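Local coordinates for protein aryl acylamidase (bacterium CSBL00001, PDB 4YJ6) that probably hydrolyses aryl acylamides to an arylamine and a carboxylate, as a member of the amidase signature family of enzymes, at residues A[256-269]-A[467-479]. Residues are numbered along the deposited sequence; the frame is centred on the assembly and turned at random.
Sequences LDFTSALAQGVRGK and DLDVIAASAAFER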
loop_
_atom_site.group_PDB
_atom_site.type_symbol
_atom_site.label_atom_id
_atom_site.label_comp_id
_atom_site.label_asym_id
_atom_site.label_seq_id
_atom_site.Cartn_x
_atom_site.Cartn_y
_atom_site.Cartn_z
ATOM N N LEU A 256 4.591 13.544 15.591
ATOM C CA LEU A 256 3.582 12.757 16.332
ATOM C C LEU A 256 4.226 11.514 16.913
ATOM O O LEU A 256 5.264 11.056 16.445
ATOM C CB LEU A 256 2.483 12.284 15.377
ATOM C CG LEU A 256 1.674 13.369 14.685
ATOM C CD1 LEU A 256 0.694 12.715 13.690
ATOM C CD2 LEU A 256 0.919 14.203 15.735
ATOM N N ASP A 257 3.589 10.939 17.930
ATOM C CA ASP A 257 3.969 9.613 18.368
ATOM C C ASP A 257 2.773 8.705 18.080
ATOM O O ASP A 257 1.782 8.702 18.795
ATOM C CB ASP A 257 4.340 9.603 19.862
ATOM C CG ASP A 257 4.564 8.212 20.403
ATOM O OD1 ASP A 257 4.618 7.259 19.614
ATOM O OD2 ASP A 257 4.686 8.068 21.655
ATOM N N PHE A 258 2.877 7.939 17.007
ATOM C CA PHE A 258 1.774 7.089 16.581
ATOM C C PHE A 258 1.456 6.019 17.627
ATOM O O PHE A 258 0.326 5.529 17.698
ATOM C CB PHE A 258 2.158 6.421 15.246
ATOM C CG PHE A 258 1.949 7.322 14.051
ATOM C CD1 PHE A 258 2.801 8.408 13.812
ATOM C CD2 PHE A 258 0.886 7.087 13.184
ATOM C CE1 PHE A 258 2.589 9.255 12.695
ATOM C CE2 PHE A 258 0.674 7.896 12.050
ATOM C CZ PHE A 258 1.530 9.001 11.822
ATOM N N THR A 259 2.455 5.612 18.414
ATOM C CA THR A 259 2.183 4.554 19.402
ATOM C C THR A 259 1.295 5.056 20.535
ATOM O O THR A 259 0.699 4.260 21.263
ATOM C CB THR A 259 3.492 3.927 19.996
ATOM O OG1 THR A 259 4.164 4.887 20.809
ATOM C CG2 THR A 259 4.418 3.441 18.885
ATOM N N SER A 260 1.207 6.371 20.696
ATOM C CA SER A 260 0.428 6.943 21.782
ATOM C C SER A 260 -1.071 6.685 21.600
ATOM O O SER A 260 -1.837 6.753 22.562
ATOM C CB SER A 260 0.687 8.444 21.947
ATOM O OG SER A 260 0.099 9.202 20.885
ATOM N N ALA A 261 -1.479 6.391 20.379
ATOM C CA ALA A 261 -2.893 6.173 20.060
ATOM C C ALA A 261 -3.332 4.714 20.217
ATOM O O ALA A 261 -4.539 4.417 20.202
ATOM C CB ALA A 261 -3.147 6.613 18.628
ATOM N N LEU A 262 -2.383 3.796 20.373
ATOM C CA LEU A 262 -2.726 2.363 20.375
ATOM C C LEU A 262 -3.715 1.997 21.480
ATOM O O LEU A 262 -4.611 1.197 21.250
ATOM C CB LEU A 262 -1.489 1.467 20.534
ATOM C CG LEU A 262 -0.514 1.547 19.347
ATOM C CD1 LEU A 262 0.838 0.926 19.721
ATOM C CD2 LEU A 262 -1.127 0.947 18.067
ATOM N N ALA A 263 -3.567 2.588 22.654
ATOM C CA ALA A 263 -4.435 2.226 23.786
ATOM C C ALA A 263 -5.612 3.166 24.002
ATOM O O ALA A 263 -6.326 3.060 25.010
ATOM C CB ALA A 263 -3.598 2.152 25.078
ATOM N N GLN A 264 -5.844 4.083 23.075
ATOM C CA GLN A 264 -6.787 5.155 23.296
ATOM C C GLN A 264 -8.254 4.695 23.301
ATOM O O GLN A 264 -9.081 5.279 23.998
ATOM C CB GLN A 264 -6.594 6.153 22.181
ATOM C CG GLN A 264 -7.348 7.394 22.346
ATOM C CD GLN A 264 -6.766 8.458 21.454
ATOM O OE1 GLN A 264 -7.473 9.022 20.623
ATOM N NE2 GLN A 264 -5.449 8.730 21.600
ATOM N N GLY A 265 -8.576 3.689 22.493
ATOM C CA GLY A 265 -9.957 3.227 22.360
ATOM C C GLY A 265 -10.807 4.175 21.510
ATOM O O GLY A 265 -10.298 5.138 20.923
ATOM N N VAL A 266 -12.116 3.906 21.423
ATOM C CA VAL A 266 -12.999 4.706 20.564
ATOM C C VAL A 266 -14.279 5.087 21.329
ATOM O O VAL A 266 -15.279 5.457 20.730
ATOM C CB VAL A 266 -13.415 3.933 19.289
ATOM C CG1 VAL A 266 -12.164 3.637 18.416
ATOM C CG2 VAL A 266 -14.093 2.630 19.666
ATOM N N ARG A 267 -14.227 5.016 22.649
ATOM C CA ARG A 267 -15.417 5.310 23.445
ATOM C C ARG A 267 -15.888 6.729 23.160
ATOM O O ARG A 267 -15.092 7.678 23.237
ATOM C CB ARG A 267 -15.088 5.214 24.930
ATOM C CG ARG A 267 -15.273 3.864 25.510
ATOM C CD ARG A 267 -16.077 3.956 26.845
ATOM N NE ARG A 267 -17.327 3.211 26.745
ATOM C CZ ARG A 267 -17.393 1.886 26.646
ATOM N NH1 ARG A 267 -16.279 1.161 26.642
ATOM N NH2 ARG A 267 -18.578 1.288 26.548
ATOM N N GLY A 268 -17.177 6.859 22.842
ATOM C CA GLY A 268 -17.785 8.154 22.603
ATOM C C GLY A 268 -17.633 8.667 21.183
ATOM O O GLY A 268 -18.218 9.690 20.818
ATOM N N LYS A 269 -16.844 7.984 20.360
ATOM C CA LYS A 269 -16.667 8.459 18.991
ATOM C C LYS A 269 -17.923 8.272 18.175
ATOM O O LYS A 269 -18.675 7.333 18.406
ATOM C CB LYS A 269 -15.504 7.718 18.320
ATOM C CG LYS A 269 -14.148 8.037 18.977
ATOM C CD LYS A 269 -13.798 9.538 18.890
ATOM C CE LYS A 269 -12.349 9.775 19.366
ATOM N NZ LYS A 269 -12.072 11.222 19.462
ATOM N N ASP A 467 -4.466 11.042 11.600
ATOM C CA ASP A 467 -3.809 9.744 11.563
ATOM C C ASP A 467 -3.931 8.994 12.883
ATOM O O ASP A 467 -4.122 7.774 12.889
ATOM C CB ASP A 467 -2.315 9.918 11.282
ATOM C CG ASP A 467 -2.038 10.637 9.973
ATOM O OD1 ASP A 467 -2.350 11.840 9.914
ATOM O OD2 ASP A 467 -1.569 9.974 9.020
ATOM N N LEU A 468 -3.815 9.701 14.004
ATOM C CA LEU A 468 -3.831 8.973 15.288
ATOM C C LEU A 468 -5.246 8.405 15.548
ATOM O O LEU A 468 -5.374 7.349 16.141
ATOM C CB LEU A 468 -3.430 9.895 16.456
ATOM C CG LEU A 468 -1.976 10.393 16.395
ATOM C CD1 LEU A 468 -1.518 11.060 17.702
ATOM C CD2 LEU A 468 -1.079 9.285 16.071
ATOM N N ASP A 469 -6.297 9.077 15.076
ATOM C CA ASP A 469 -7.663 8.540 15.250
ATOM C C ASP A 469 -7.779 7.221 14.481
ATOM O O ASP A 469 -8.462 6.284 14.912
ATOM C CB ASP A 469 -8.719 9.506 14.683
ATOM C CG ASP A 469 -9.012 10.703 15.590
ATOM O OD1 ASP A 469 -8.590 10.701 16.770
ATOM O OD2 ASP A 469 -9.705 11.645 15.110
ATOM N N VAL A 470 -7.159 7.161 13.310
ATOM C CA VAL A 470 -7.193 5.937 12.492
ATOM C C VAL A 470 -6.443 4.827 13.231
ATOM O O VAL A 470 -6.930 3.698 13.303
ATOM C CB VAL A 470 -6.597 6.148 11.101
ATOM C CG1 VAL A 470 -6.575 4.822 10.291
ATOM C CG2 VAL A 470 -7.414 7.208 10.340
ATOM N N ILE A 471 -5.267 5.138 13.764
ATOM C CA ILE A 471 -4.511 4.150 14.546
ATOM C C ILE A 471 -5.382 3.688 15.741
ATOM O O ILE A 471 -5.482 2.505 16.009
ATOM C CB ILE A 471 -3.189 4.726 15.082
ATOM C CG1 ILE A 471 -2.188 4.993 13.934
ATOM C CG2 ILE A 471 -2.567 3.794 16.103
ATOM C CD1 ILE A 471 -1.641 3.718 13.253
ATOM N N ALA A 472 -5.988 4.628 16.461
ATOM C CA ALA A 472 -6.744 4.270 17.681
ATOM C C ALA A 472 -7.888 3.308 17.328
ATOM O O ALA A 472 -8.090 2.253 17.980
ATOM C CB ALA A 472 -7.301 5.508 18.343
ATOM N N ALA A 473 -8.651 3.655 16.305
ATOM C CA ALA A 473 -9.766 2.780 15.902
ATOM C C ALA A 473 -9.266 1.410 15.400
ATOM O O ALA A 473 -9.904 0.364 15.638
ATOM C CB ALA A 473 -10.584 3.474 14.816
ATOM N N SER A 474 -8.156 1.416 14.658
ATOM C CA SER A 474 -7.603 0.189 14.119
ATOM C C SER A 474 -7.187 -0.729 15.261
ATOM O O SER A 474 -7.446 -1.930 15.210
ATOM C CB SER A 474 -6.360 0.499 13.239
ATOM O OG SER A 474 -6.733 1.283 12.110
ATOM N N ALA A 475 -6.484 -0.179 16.254
ATOM C CA ALA A 475 -5.990 -1.019 17.352
ATOM C C ALA A 475 -7.169 -1.521 18.189
ATOM O O ALA A 475 -7.128 -2.624 18.697
ATOM C CB ALA A 475 -4.998 -0.262 18.241
ATOM N N ALA A 476 -8.176 -0.682 18.360
ATOM C CA ALA A 476 -9.367 -1.096 19.117
ATOM C C ALA A 476 -10.052 -2.271 18.412
ATOM O O ALA A 476 -10.471 -3.277 19.047
ATOM C CB ALA A 476 -10.295 0.089 19.271
ATOM N N PHE A 477 -10.185 -2.173 17.093
ATOM C CA PHE A 477 -10.797 -3.258 16.317
ATOM C C PHE A 477 -9.913 -4.513 16.385
ATOM O O PHE A 477 -10.407 -5.617 16.505
ATOM C CB PHE A 477 -11.011 -2.811 14.864
ATOM C CG PHE A 477 -11.720 -3.819 14.019
ATOM C CD1 PHE A 477 -13.105 -3.907 14.063
ATOM C CD2 PHE A 477 -11.004 -4.692 13.197
ATOM C CE1 PHE A 477 -13.781 -4.869 13.291
ATOM C CE2 PHE A 477 -11.657 -5.637 12.402
ATOM C CZ PHE A 477 -13.051 -5.733 12.450
ATOM N N GLU A 478 -8.591 -4.347 16.329
ATOM C CA GLU A 478 -7.680 -5.461 16.355
ATOM C C GLU A 478 -7.839 -6.255 17.654
ATOM O O GLU A 478 -7.760 -7.486 17.637
ATOM C CB GLU A 478 -6.235 -4.911 16.247
ATOM C CG GLU A 478 -5.155 -5.973 16.173
ATOM C CD GLU A 478 -3.780 -5.316 16.116
ATOM O OE1 GLU A 478 -3.545 -4.379 16.902
ATOM O OE2 GLU A 478 -2.976 -5.761 15.301
ATOM N N ARG A 479 -8.037 -5.558 18.763
ATOM C CA ARG A 479 -8.197 -6.233 20.055
ATOM C C ARG A 479 -9.527 -6.988 20.108
ATOM O O ARG A 479 -9.594 -8.119 20.596
ATOM C CB ARG A 479 -8.183 -5.227 21.185
ATOM C CG ARG A 479 -6.783 -4.670 21.473
ATOM C CD ARG A 479 -6.783 -3.862 22.756
ATOM N NE ARG A 479 -7.527 -2.605 22.629
ATOM C CZ ARG A 479 -7.013 -1.463 22.172
ATOM N NH1 ARG A 479 -5.741 -1.405 21.826
ATOM N NH2 ARG A 479 -7.760 -0.364 22.109
HETATM O O HOH W 1 -7.195 2.010 20.588
HETATM O O HOH W 2 -11.713 12.311 16.664
#
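F258 lays one ring face against L468, whose CD2 stands 4.1 Å above the ring plane toward its rim, while I471 CG1 meets the ring edge and D467 CB lies 3.7 Å from F258 CE2. The contact belongs to the amidase signature fold: 256-269, the last part of the loop between helix 231-241 and strand 270-273, lies over helix 467-480, which also packs on strands 198-201 and 443-451 of the large mixed sheet. With CG anti to its carbonyl carbon (chi1 -81°), F258 reaches beside the first turn of helix 467-480, and A235 and M238 of helix 231-241 also touch its ring. Replacing F258 by an alanine is likely to open a gap between helices 231-241 and 467-480 and to leave L468 CD2 and D467 CB without the ring they pack on. The carboxylate of D467 is engaged by S203 and R206. Next along, A261 presses CB against L468 O at 3.4 Å and sits close to I471 CG2, which also meets L262 CD2; the small side chains of A472 and A475 allow the loop backbone to come close, and A261 O receives a CA-H...O contact from A472. Farther on, V266 sets CG1 3.9 Å from A473 CB. The one direct hydrogen bond across the contact is from R479, whose NH1 donates to L262 O at 2.9 Å, nearly straight at 167° and within the guanidinium plane. One water links the same groups, donating to L262 O and to A472 O, 2.8 Å away, and accepting from G265 N and R479 NH2. A second water bridges K269 NZ to D469 OD2.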